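Local coordinates for protein putative xanthine dehydrogenase YAGS fad-binding subunit (Escherichia coli, PDB 5G5G) that probably oxidises aldehydes in the periplasm as the molybdenum-bearing subunit of an aldehyde oxidase, holding its pterin cytosine dinucleotide cofactor, at residues R623-G628 against K688-L693; Y473-Q478 against W510-S515; M349-E354 against G694-S699. One frame throughout, in Å; residues are numbered along the deposited sequence.

Contact 1. Residues R623-G628 against K688-L693. With MCN (pterin cytosine dinucleotide), chain Y; MOS (dioxothiomolybdenum(VI) ion), chain Z.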
# COMPACT_ATOMS: atom_id res chain seq x y z
N ARG C 623 7.08 -0.54 -18.68
CA ARG C 623 6.48 -1.81 -18.28
C ARG C 623 6.26 -1.84 -16.76
O ARG C 623 5.21 -2.26 -16.29
CB ARG C 623 7.27 -2.99 -18.75
CG ARG C 623 6.69 -4.29 -18.22
CD ARG C 623 7.35 -5.48 -18.83
NE ARG C 623 6.79 -6.71 -18.24
CZ ARG C 623 7.18 -7.18 -17.06
NH1 ARG C 623 8.11 -6.56 -16.37
NH2 ARG C 623 6.64 -8.30 -16.58
N SER C 624 7.24 -1.35 -16.00
CA SER C 624 7.05 -1.30 -14.55
C SER C 624 5.84 -0.51 -14.13
O SER C 624 5.12 -0.89 -13.20
CB SER C 624 8.33 -0.81 -13.88
OG SER C 624 9.32 -1.87 -13.89
N GLN C 625 5.63 0.59 -14.80
CA GLN C 625 4.48 1.39 -14.50
C GLN C 625 3.16 0.62 -14.68
O GLN C 625 2.26 0.76 -13.94
CB GLN C 625 4.41 2.59 -15.43
CG GLN C 625 5.37 3.70 -15.07
CD GLN C 625 5.04 4.28 -13.72
OE1 GLN C 625 5.68 3.99 -12.74
NE2 GLN C 625 4.01 5.03 -13.68
N VAL C 626 3.10 -0.15 -15.75
CA VAL C 626 1.90 -0.86 -16.10
C VAL C 626 1.67 -2.07 -15.20
O VAL C 626 0.55 -2.31 -14.76
CB VAL C 626 1.88 -1.21 -17.59
CG1 VAL C 626 0.62 -1.95 -17.93
CG2 VAL C 626 1.92 0.08 -18.38
N ILE C 627 2.70 -2.83 -14.91
CA ILE C 627 2.52 -3.93 -13.95
C ILE C 627 2.16 -3.40 -12.57
O ILE C 627 1.39 -4.00 -11.85
CB ILE C 627 3.68 -4.96 -13.87
CG1 ILE C 627 4.96 -4.33 -13.29
CG2 ILE C 627 3.99 -5.59 -15.24
CD1 ILE C 627 6.07 -5.33 -13.08
N GLY C 628 2.70 -2.23 -12.24
CA GLY C 628 2.42 -1.59 -10.98
C GLY C 628 0.96 -1.18 -10.93
O GLY C 628 0.24 -1.32 -9.90
N LYS C 688 3.14 9.97 -25.17
CA LYS C 688 1.97 10.30 -24.34
C LYS C 688 2.09 9.61 -22.99
O LYS C 688 2.98 8.76 -22.77
CB LYS C 688 0.65 9.93 -25.06
CG LYS C 688 0.46 10.77 -26.32
CD LYS C 688 -0.87 10.48 -27.05
CE LYS C 688 -0.87 9.09 -27.63
NZ LYS C 688 -2.00 9.00 -28.63
N GLY C 689 1.18 9.93 -22.07
CA GLY C 689 1.24 9.38 -20.73
C GLY C 689 0.92 7.90 -20.67
O GLY C 689 0.16 7.39 -21.48
N VAL C 690 1.48 7.23 -19.66
CA VAL C 690 1.15 5.82 -19.37
C VAL C 690 0.84 5.45 -17.93
O VAL C 690 0.18 4.44 -17.67
CB VAL C 690 2.23 4.88 -19.91
CG1 VAL C 690 3.42 4.78 -18.97
CG2 VAL C 690 1.63 3.51 -20.28
N GLY C 691 1.38 6.22 -17.02
CA GLY C 691 1.31 5.89 -15.59
C GLY C 691 -0.08 5.79 -14.96
O GLY C 691 -0.22 5.06 -13.97
N GLU C 692 -1.05 6.50 -15.54
CA GLU C 692 -2.45 6.40 -15.14
C GLU C 692 -3.25 5.46 -16.01
O GLU C 692 -4.05 4.67 -15.50
CB GLU C 692 -3.08 7.79 -15.03
CG GLU C 692 -2.45 8.70 -13.97
CD GLU C 692 -3.20 10.03 -13.85
OE1 GLU C 692 -3.29 10.78 -14.84
OE2 GLU C 692 -3.71 10.27 -12.73
N LEU C 693 -2.98 5.50 -17.32
CA LEU C 693 -3.59 4.59 -18.30
C LEU C 693 -3.52 3.14 -17.82
O LEU C 693 -4.48 2.39 -17.93
CB LEU C 693 -2.89 4.74 -19.65
CG LEU C 693 -3.35 3.67 -20.67
CD1 LEU C 693 -4.81 3.86 -21.08
CD2 LEU C 693 -2.39 3.74 -21.86
N1 MCN Y . 7.00 6.42 -19.72
C2 MCN Y . 7.86 5.98 -20.82
N3 MCN Y . 7.16 6.54 -22.06
C4 MCN Y . 6.00 7.16 -22.25
C5 MCN Y . 5.38 7.60 -20.95
C6 MCN Y . 5.85 7.16 -19.82
O2 MCN Y . 8.82 5.41 -20.81
N4 MCN Y . 5.43 7.49 -23.35
C1' MCN Y . 7.41 5.81 -18.46
C2D MCN Y . 8.69 6.50 -17.86
O2' MCN Y . 9.39 5.57 -17.03
C3' MCN Y . 8.03 7.52 -17.08
C4D MCN Y . 6.71 6.96 -16.38
O4D MCN Y . 6.38 5.99 -17.48
O3' MCN Y . 8.78 8.18 -16.00
C5' MCN Y . 5.54 7.72 -16.13
O5' MCN Y . 5.37 8.81 -17.00
PA MCN Y . 3.97 9.46 -17.10
O1A MCN Y . 4.16 10.79 -17.84
O2A MCN Y . 2.97 8.47 -17.56
O3A MCN Y . 3.58 9.82 -15.51
PB MCN Y . 4.09 11.12 -14.75
O1B MCN Y . 3.16 12.23 -14.97
O2B MCN Y . 5.55 11.31 -15.01
O3B MCN Y . 4.01 10.55 -13.28
C10 MCN Y . 2.72 10.61 -12.55
C9' MCN Y . 1.99 9.31 -12.51
C8' MCN Y . 0.55 9.61 -11.81
S8' MCN Y . -0.34 10.96 -12.23
C7' MCN Y . 0.28 8.89 -10.83
S7' MCN Y . -1.15 9.19 -9.81
C6' MCN Y . 1.00 7.53 -10.55
C7 MCN Y . 1.94 7.28 -11.82
O9' MCN Y . 2.78 8.33 -12.07
N5' MCN Y . 1.92 7.87 -9.35
C4A MCN Y . 3.04 6.93 -9.03
N8' MCN Y . 2.82 6.14 -11.48
C4B MCN Y . 3.45 6.10 -10.29
N1' MCN Y . 4.40 5.10 -10.07
C2' MCN Y . 5.27 5.11 -8.99
N2' MCN Y . 6.11 4.21 -8.77
N3' MCN Y . 4.84 5.86 -7.92
C4' MCN Y . 3.93 6.90 -7.86
O4' MCN Y . 3.54 7.67 -6.96
MO MOS Z . -1.79 11.32 -10.43
S MOS Z . -3.84 11.19 -9.35
O1 MOS Z . -0.98 12.29 -9.17
O2 MOS Z . -2.86 12.75 -11.52
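Two successive backbone N-H groups grip one phosphate oxygen of the pterin cytosine dinucleotide: Gly-691 N lies 2.8 Å from O2A in a nearly straight bond (168°), and Val-690 N lies 2.9 Å from that same O2A at 161°. Two residues before Val-690, the exocyclic cytosine amine N4 of the cofactor gives a hydrogen to Lys-688 O, 2.8 Å away. The loop 688-693 therefore reads the base and fixes the diphosphate through its main chain. Helix 619-638 presses against it with Gln-625 and Val-626. CB of Gln-625 is directed at the loop, and its CG lies 3.5 Å from the ribose oxygen O4D of the cofactor. Val-626 and Val-690 cross at about a right angle, CG2 of Val-626 meeting CG2 of Val-690 at 3.9 Å. The other branch of Val-690, CG1, sits between the backbone N and the carbonyl carbon, a torsion (chi1 81°) that directs it to the cofactor, 3.5 Å from cytosine C6. Glu-692 turns away from the helix: its extended chain passes the dithiolene, with CD 3.4 Å from S8', and ends with OE2 3.2 Å from the molybdenum. OE1 forms a salt bridge with Arg-440, and OE2 accepts from Ala-351 N. Beyond the loop-facing side of the helix, Arg-623 and Ser-624 hydrogen-bond to side chains of a neighbouring subunit. Paired N-H donors would help to offset the charge of the phosphate, while a carboxylate poised at the metal is consistent with the active-site glutamate of the xanthine oxidase family.

Contact 2. Residues Y473-Q478 against W510-S515. With MCN (pterin cytosine dinucleotide), chain Y.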
# COMPACT_ATOMS: atom_id res chain seq x y z
N TYR C 473 14.25 10.41 -13.74
CA TYR C 473 15.73 10.56 -13.80
C TYR C 473 16.24 9.95 -15.11
O TYR C 473 17.04 10.57 -15.83
CB TYR C 473 16.48 9.89 -12.66
CG TYR C 473 16.49 10.69 -11.36
CD1 TYR C 473 17.37 11.79 -11.19
CD2 TYR C 473 15.70 10.29 -10.25
CE1 TYR C 473 17.42 12.49 -10.00
CE2 TYR C 473 15.74 11.02 -9.07
CZ TYR C 473 16.61 12.10 -8.94
OH TYR C 473 16.65 12.86 -7.75
N THR C 474 15.84 8.70 -15.36
CA THR C 474 16.35 7.94 -16.47
C THR C 474 15.91 8.45 -17.84
O THR C 474 16.72 8.66 -18.72
CB THR C 474 15.99 6.48 -16.27
OG1 THR C 474 16.41 6.14 -14.96
CG2 THR C 474 16.65 5.62 -17.27
N ILE C 475 14.63 8.70 -18.02
CA ILE C 475 14.16 9.21 -19.29
C ILE C 475 14.64 10.62 -19.64
O ILE C 475 14.86 10.92 -20.81
CB ILE C 475 12.63 9.08 -19.47
CG1 ILE C 475 11.85 9.86 -18.38
CG2 ILE C 475 12.31 7.59 -19.52
CD1 ILE C 475 10.38 10.15 -18.75
N LEU C 476 14.86 11.46 -18.62
CA LEU C 476 15.47 12.76 -18.87
C LEU C 476 16.93 12.59 -19.28
O LEU C 476 17.39 13.28 -20.21
CB LEU C 476 15.35 13.67 -17.64
CG LEU C 476 13.88 14.06 -17.35
CD1 LEU C 476 13.69 14.59 -15.93
CD2 LEU C 476 13.38 15.13 -18.30
N ALA C 477 17.66 11.65 -18.65
CA ALA C 477 19.04 11.35 -19.09
C ALA C 477 19.07 10.82 -20.53
O ALA C 477 19.87 11.25 -21.37
CB ALA C 477 19.70 10.36 -18.13
N GLN C 478 18.13 9.94 -20.85
CA GLN C 478 18.06 9.39 -22.20
C GLN C 478 17.83 10.46 -23.26
O GLN C 478 18.43 10.42 -24.38
CB GLN C 478 17.02 8.31 -22.30
CG GLN C 478 17.33 7.05 -21.48
CD GLN C 478 16.12 6.10 -21.42
OE1 GLN C 478 15.40 6.01 -20.41
NE2 GLN C 478 15.88 5.39 -22.52
N TRP C 510 1.20 13.57 -17.34
CA TRP C 510 1.82 14.48 -18.33
C TRP C 510 3.32 14.60 -18.09
O TRP C 510 4.02 15.25 -18.86
CB TRP C 510 1.19 15.88 -18.34
CG TRP C 510 1.26 16.64 -17.02
CD1 TRP C 510 2.39 16.90 -16.26
CD2 TRP C 510 0.18 17.25 -16.33
NE1 TRP C 510 2.04 17.62 -15.13
CE2 TRP C 510 0.70 17.85 -15.16
CE3 TRP C 510 -1.22 17.28 -16.54
CZ2 TRP C 510 -0.13 18.49 -14.20
CZ3 TRP C 510 -2.06 17.97 -15.59
CH2 TRP C 510 -1.50 18.55 -14.45
N GLY C 511 3.80 14.01 -16.99
CA GLY C 511 5.18 14.28 -16.55
C GLY C 511 6.26 13.86 -17.52
O GLY C 511 7.20 14.65 -17.78
N ALA C 512 6.21 12.61 -18.00
CA ALA C 512 7.26 12.13 -18.91
C ALA C 512 7.35 12.96 -20.18
O ALA C 512 8.42 13.42 -20.59
CB ALA C 512 7.02 10.70 -19.29
N ASN C 513 6.21 13.11 -20.83
CA ASN C 513 6.17 13.83 -22.07
C ASN C 513 6.54 15.32 -21.94
O ASN C 513 7.33 15.82 -22.70
CB ASN C 513 4.76 13.68 -22.69
CG ASN C 513 4.66 14.29 -24.07
OD1 ASN C 513 5.62 14.24 -24.85
ND2 ASN C 513 3.55 14.97 -24.35
N THR C 514 6.00 16.01 -20.94
CA THR C 514 6.26 17.43 -20.78
C THR C 514 7.73 17.67 -20.30
O THR C 514 8.38 18.56 -20.83
CB THR C 514 5.28 18.10 -19.83
OG1 THR C 514 5.35 17.51 -18.54
CG2 THR C 514 3.85 18.04 -20.36
N SER C 515 8.21 16.91 -19.32
CA SER C 515 9.53 17.13 -18.76
C SER C 515 10.62 16.86 -19.84
O SER C 515 11.58 17.64 -19.99
CB SER C 515 9.78 16.32 -17.49
OG SER C 515 9.87 14.93 -17.69
N1 MCN Y . 7.00 6.42 -19.72
C2 MCN Y . 7.86 5.98 -20.82
N3 MCN Y . 7.16 6.54 -22.06
C4 MCN Y . 6.00 7.16 -22.25
C5 MCN Y . 5.38 7.60 -20.95
C6 MCN Y . 5.85 7.16 -19.82
O2 MCN Y . 8.82 5.41 -20.81
N4 MCN Y . 5.43 7.49 -23.35
C1' MCN Y . 7.41 5.81 -18.46
C2D MCN Y . 8.69 6.50 -17.86
O2' MCN Y . 9.39 5.57 -17.03
C3' MCN Y . 8.03 7.52 -17.08
C4D MCN Y . 6.71 6.96 -16.38
O4D MCN Y . 6.38 5.99 -17.48
O3' MCN Y . 8.78 8.18 -16.00
C5' MCN Y . 5.54 7.72 -16.13
O5' MCN Y . 5.37 8.81 -17.00
PA MCN Y . 3.97 9.46 -17.10
O1A MCN Y . 4.16 10.79 -17.84
O2A MCN Y . 2.97 8.47 -17.56
O3A MCN Y . 3.58 9.82 -15.51
PB MCN Y . 4.09 11.12 -14.75
O1B MCN Y . 3.16 12.23 -14.97
O2B MCN Y . 5.55 11.31 -15.01
O3B MCN Y . 4.01 10.55 -13.28
C10 MCN Y . 2.72 10.61 -12.55
C9' MCN Y . 1.99 9.31 -12.51
C8' MCN Y . 0.55 9.61 -11.81
S8' MCN Y . -0.34 10.96 -12.23
C7' MCN Y . 0.28 8.89 -10.83
S7' MCN Y . -1.15 9.19 -9.81
C6' MCN Y . 1.00 7.53 -10.55
C7 MCN Y . 1.94 7.28 -11.82
O9' MCN Y . 2.78 8.33 -12.07
N5' MCN Y . 1.92 7.87 -9.35
C4A MCN Y . 3.04 6.93 -9.03
N8' MCN Y . 2.82 6.14 -11.48
C4B MCN Y . 3.45 6.10 -10.29
N1' MCN Y . 4.40 5.10 -10.07
C2' MCN Y . 5.27 5.11 -8.99
N2' MCN Y . 6.11 4.21 -8.77
N3' MCN Y . 4.84 5.86 -7.92
C4' MCN Y . 3.93 6.90 -7.86
O4' MCN Y . 3.54 7.67 -6.96
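Ile-475 drives its CD1 methyl onto Ala-512, meeting CB at 3.4 Å, tighter than usual van der Waals contact. With CG1 lodged between the backbone N and the carbonyl carbon (chi1 60°), the chain reaches straight across to the first turn of helix 511-534, while CG2 faces the cofactor ribose. One residue on, Leu-476 brings its CD2 branch alongside Ser-515, 3.5 Å from the backbone O and 3.6 Å from OG of that serine. Ser-515 keeps its hydroxyl turned back to its own helix: OG donates to Gly-511 O at 2.7 Å. Ser-515 N reaches this carbonyl from the opposite face, so Gly-511 O takes two bonds, and the leucine packs against a polar group already paired. Trp-510 O also accepts twice, from Thr-514 N and from Thr-514 OG1, the latter above the carbonyl plane. The start of helix 511-534 points its N-H groups at the cofactor diphosphate, Ala-512 N bonding O1A at 2.7 Å (162°) and Gly-511 N bonding O1B at 2.8 Å with a more bent angle (144°). Gly-511 has no side chain, and its CA lies 3.8 Å from O2B; the positive end of the helix dipole probably favours the phosphates. Further along helix 511-534, Thr-516 and Val-519 extend the surface met by Leu-476. Helix 472-484 is thus packed between helix 511-534 and strand 491-494, whose Val-491 and Val-493 receive Ala-477, with Tyr-473 also on Val-493.

Contact 3. Residues M349-E354 against G694-S699. With MOS (dioxothiomolybdenum(VI) ion), chain Z; MCN (pterin cytosine dinucleotide), chain Y.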
# COMPACT_ATOMS: atom_id res chain seq x y z
N MET C 349 -6.50 10.38 -6.78
CA MET C 349 -5.75 9.15 -6.69
C MET C 349 -5.65 8.60 -8.12
O MET C 349 -6.58 8.82 -8.92
CB MET C 349 -6.42 8.17 -5.76
CG MET C 349 -5.69 6.84 -5.63
SD MET C 349 -6.38 5.86 -4.25
CE MET C 349 -5.76 4.21 -4.53
N ARG C 350 -4.53 7.96 -8.37
CA ARG C 350 -4.13 7.44 -9.72
C ARG C 350 -5.32 7.27 -10.67
O ARG C 350 -6.19 6.44 -10.42
CB ARG C 350 -3.37 6.14 -9.54
CG ARG C 350 -2.57 5.72 -10.79
CD ARG C 350 -1.75 4.51 -10.42
NE ARG C 350 -0.75 4.20 -11.43
CZ ARG C 350 0.31 3.41 -11.26
NH1 ARG C 350 0.50 2.78 -10.13
NH2 ARG C 350 1.17 3.21 -12.26
N ALA C 351 -5.32 8.06 -11.73
CA ALA C 351 -6.43 8.13 -12.73
C ALA C 351 -7.74 8.56 -12.07
O ALA C 351 -8.78 7.88 -12.15
CB ALA C 351 -6.59 6.82 -13.50
N PRO C 352 -7.75 9.76 -11.49
CA PRO C 352 -8.99 10.27 -10.92
C PRO C 352 -10.06 10.33 -11.99
O PRO C 352 -9.79 10.75 -13.13
CB PRO C 352 -8.64 11.70 -10.46
CG PRO C 352 -7.29 11.97 -10.99
CD PRO C 352 -6.64 10.71 -11.38
N GLY C 353 -11.23 9.85 -11.60
CA GLY C 353 -12.37 9.80 -12.50
C GLY C 353 -12.37 8.57 -13.37
O GLY C 353 -13.32 7.77 -13.31
N GLU C 354 -11.35 8.38 -14.23
CA GLU C 354 -11.36 7.21 -15.11
C GLU C 354 -11.25 5.91 -14.36
O GLU C 354 -11.89 4.92 -14.73
CB GLU C 354 -10.25 7.29 -16.18
CG GLU C 354 -10.70 7.97 -17.46
CD GLU C 354 -10.72 9.47 -17.40
OE1 GLU C 354 -10.27 10.09 -16.41
OE2 GLU C 354 -11.21 10.05 -18.38
N GLY C 694 -2.38 2.77 -17.25
CA GLY C 694 -2.15 1.40 -16.87
C GLY C 694 -3.18 0.85 -15.94
O GLY C 694 -3.38 -0.37 -15.91
N LEU C 695 -3.72 1.71 -15.08
CA LEU C 695 -4.76 1.31 -14.13
C LEU C 695 -6.19 1.21 -14.73
O LEU C 695 -7.03 0.48 -14.24
CB LEU C 695 -4.78 2.32 -12.97
CG LEU C 695 -5.78 2.12 -11.86
CD1 LEU C 695 -5.57 0.78 -11.21
CD2 LEU C 695 -5.65 3.20 -10.80
N CYS C 696 -6.43 2.03 -15.73
CA CYS C 696 -7.74 2.24 -16.31
C CYS C 696 -8.27 0.99 -16.96
O CYS C 696 -7.63 0.47 -17.90
CB CYS C 696 -7.64 3.34 -17.33
SG CYS C 696 -7.26 4.97 -16.56
N GLY C 697 -9.41 0.50 -16.48
CA GLY C 697 -9.98 -0.74 -16.97
C GLY C 697 -9.56 -2.04 -16.29
O GLY C 697 -10.21 -3.07 -16.47
N VAL C 698 -8.52 -2.01 -15.47
CA VAL C 698 -8.01 -3.25 -14.89
C VAL C 698 -9.05 -3.92 -13.99
O VAL C 698 -9.29 -5.13 -14.08
CB VAL C 698 -6.70 -3.01 -14.06
CG1 VAL C 698 -6.32 -4.25 -13.26
CG2 VAL C 698 -5.54 -2.60 -15.00
N SER C 699 -9.62 -3.14 -13.09
CA SER C 699 -10.51 -3.72 -12.09
C SER C 699 -11.75 -4.33 -12.75
O SER C 699 -12.25 -5.37 -12.33
CB SER C 699 -10.93 -2.65 -11.07
OG SER C 699 -9.78 -2.18 -10.40
MO MOS Z . -1.79 11.32 -10.43
S MOS Z . -3.84 11.19 -9.35
O1 MOS Z . -0.98 12.29 -9.17
O2 MOS Z . -2.86 12.75 -11.52
N1 MCN Y . 7.00 6.42 -19.72
C2 MCN Y . 7.86 5.98 -20.82
N3 MCN Y . 7.16 6.54 -22.06
C4 MCN Y . 6.00 7.16 -22.25
C5 MCN Y . 5.38 7.60 -20.95
C6 MCN Y . 5.85 7.16 -19.82
O2 MCN Y . 8.82 5.41 -20.81
N4 MCN Y . 5.43 7.49 -23.35
C1' MCN Y . 7.41 5.81 -18.46
C2D MCN Y . 8.69 6.50 -17.86
O2' MCN Y . 9.39 5.57 -17.03
C3' MCN Y . 8.03 7.52 -17.08
C4D MCN Y . 6.71 6.96 -16.38
O4D MCN Y . 6.38 5.99 -17.48
O3' MCN Y . 8.78 8.18 -16.00
C5' MCN Y . 5.54 7.72 -16.13
O5' MCN Y . 5.37 8.81 -17.00
PA MCN Y . 3.97 9.46 -17.10
O1A MCN Y . 4.16 10.79 -17.84
O2A MCN Y . 2.97 8.47 -17.56
O3A MCN Y . 3.58 9.82 -15.51
PB MCN Y . 4.09 11.12 -14.75
O1B MCN Y . 3.16 12.23 -14.97
O2B MCN Y . 5.55 11.31 -15.01
O3B MCN Y . 4.01 10.55 -13.28
C10 MCN Y . 2.72 10.61 -12.55
C9' MCN Y . 1.99 9.31 -12.51
C8' MCN Y . 0.55 9.61 -11.81
S8' MCN Y . -0.34 10.96 -12.23
C7' MCN Y . 0.28 8.89 -10.83
S7' MCN Y . -1.15 9.19 -9.81
C6' MCN Y . 1.00 7.53 -10.55
C7 MCN Y . 1.94 7.28 -11.82
O9' MCN Y . 2.78 8.33 -12.07
N5' MCN Y . 1.92 7.87 -9.35
C4A MCN Y . 3.04 6.93 -9.03
N8' MCN Y . 2.82 6.14 -11.48
C4B MCN Y . 3.45 6.10 -10.29
N1' MCN Y . 4.40 5.10 -10.07
C2' MCN Y . 5.27 5.11 -8.99
N2' MCN Y . 6.11 4.21 -8.77
N3' MCN Y . 4.84 5.86 -7.92
C4' MCN Y . 3.93 6.90 -7.86
O4' MCN Y . 3.54 7.67 -6.96
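Two loops run up to the starts of helices and come nearest at Glu-354 and Cys-696, their CA atoms 6.3 Å apart, with Gly-353 and Gly-697 each at an N-cap position. Cys-696 SG is the shared point of this approach, lying 3.6 Å from Ala-351 CB and 3.8 Å from Glu-354 CB. Ala-351 has left-handed backbone angles, and the sharp bend they make turns its methyl to the sulfur. Only the base of Glu-354 takes part: its chain folds at chi2 (80°), and the carboxylate leads off to a salt bridge with Arg-440. Leu-695 crosses Arg-350 obliquely, its CD2 methyl 3.3 Å from the backbone O of Arg-350 and 3.9 Å from CB of that arginine. On the opposite side of this CB lies dithiolene S7' at 3.8 Å, so the start of the arginine chain is sandwiched between leucine and cofactor. With CG anti to the backbone N (chi1 -163°) and the chain extended to NE, Arg-350 runs past S7' and C6' until one guanidinium face meets N8' of the pterin, 3.4 Å above the plane and offset toward the rim. The partner of NE is Gly-691 O, which helps fix the rotation of that planar group. The loop backbone meanwhile borders the metal group: the sulfur of the molybdenum group lies 3.4 Å from Arg-350 N, with Pro-352 CD also close to it. The guanidinium charge beside N8' may polarise that edge of the pyranopterin, and the apolar Leu-695 and Cys-696 pack on the loop that borders the molybdenum group.

Overall arrangement
The three contacts share the pterin cytosine dinucleotide and follow its length. Contacts 1 and 2 both bind the diphosphate, contact 1 also reaches the cytosine and the molybdenum, and contact 3 closes in on the pterin and metal end. Contacts 1 and 3, centres 10 Å apart, touch directly: Gly-691 O is 2.7 Å from Arg-350 NE, and Glu-692 OE2 is 2.9 Å from Ala-351 N. Contact 2 touches neither; its centre is 14 Å from that of contact 1 and 21 Å from that of contact 3. In sequence, 349-354 and 694-699 bracket the other two, so chain parts far apart in sequence converge on one cofactor.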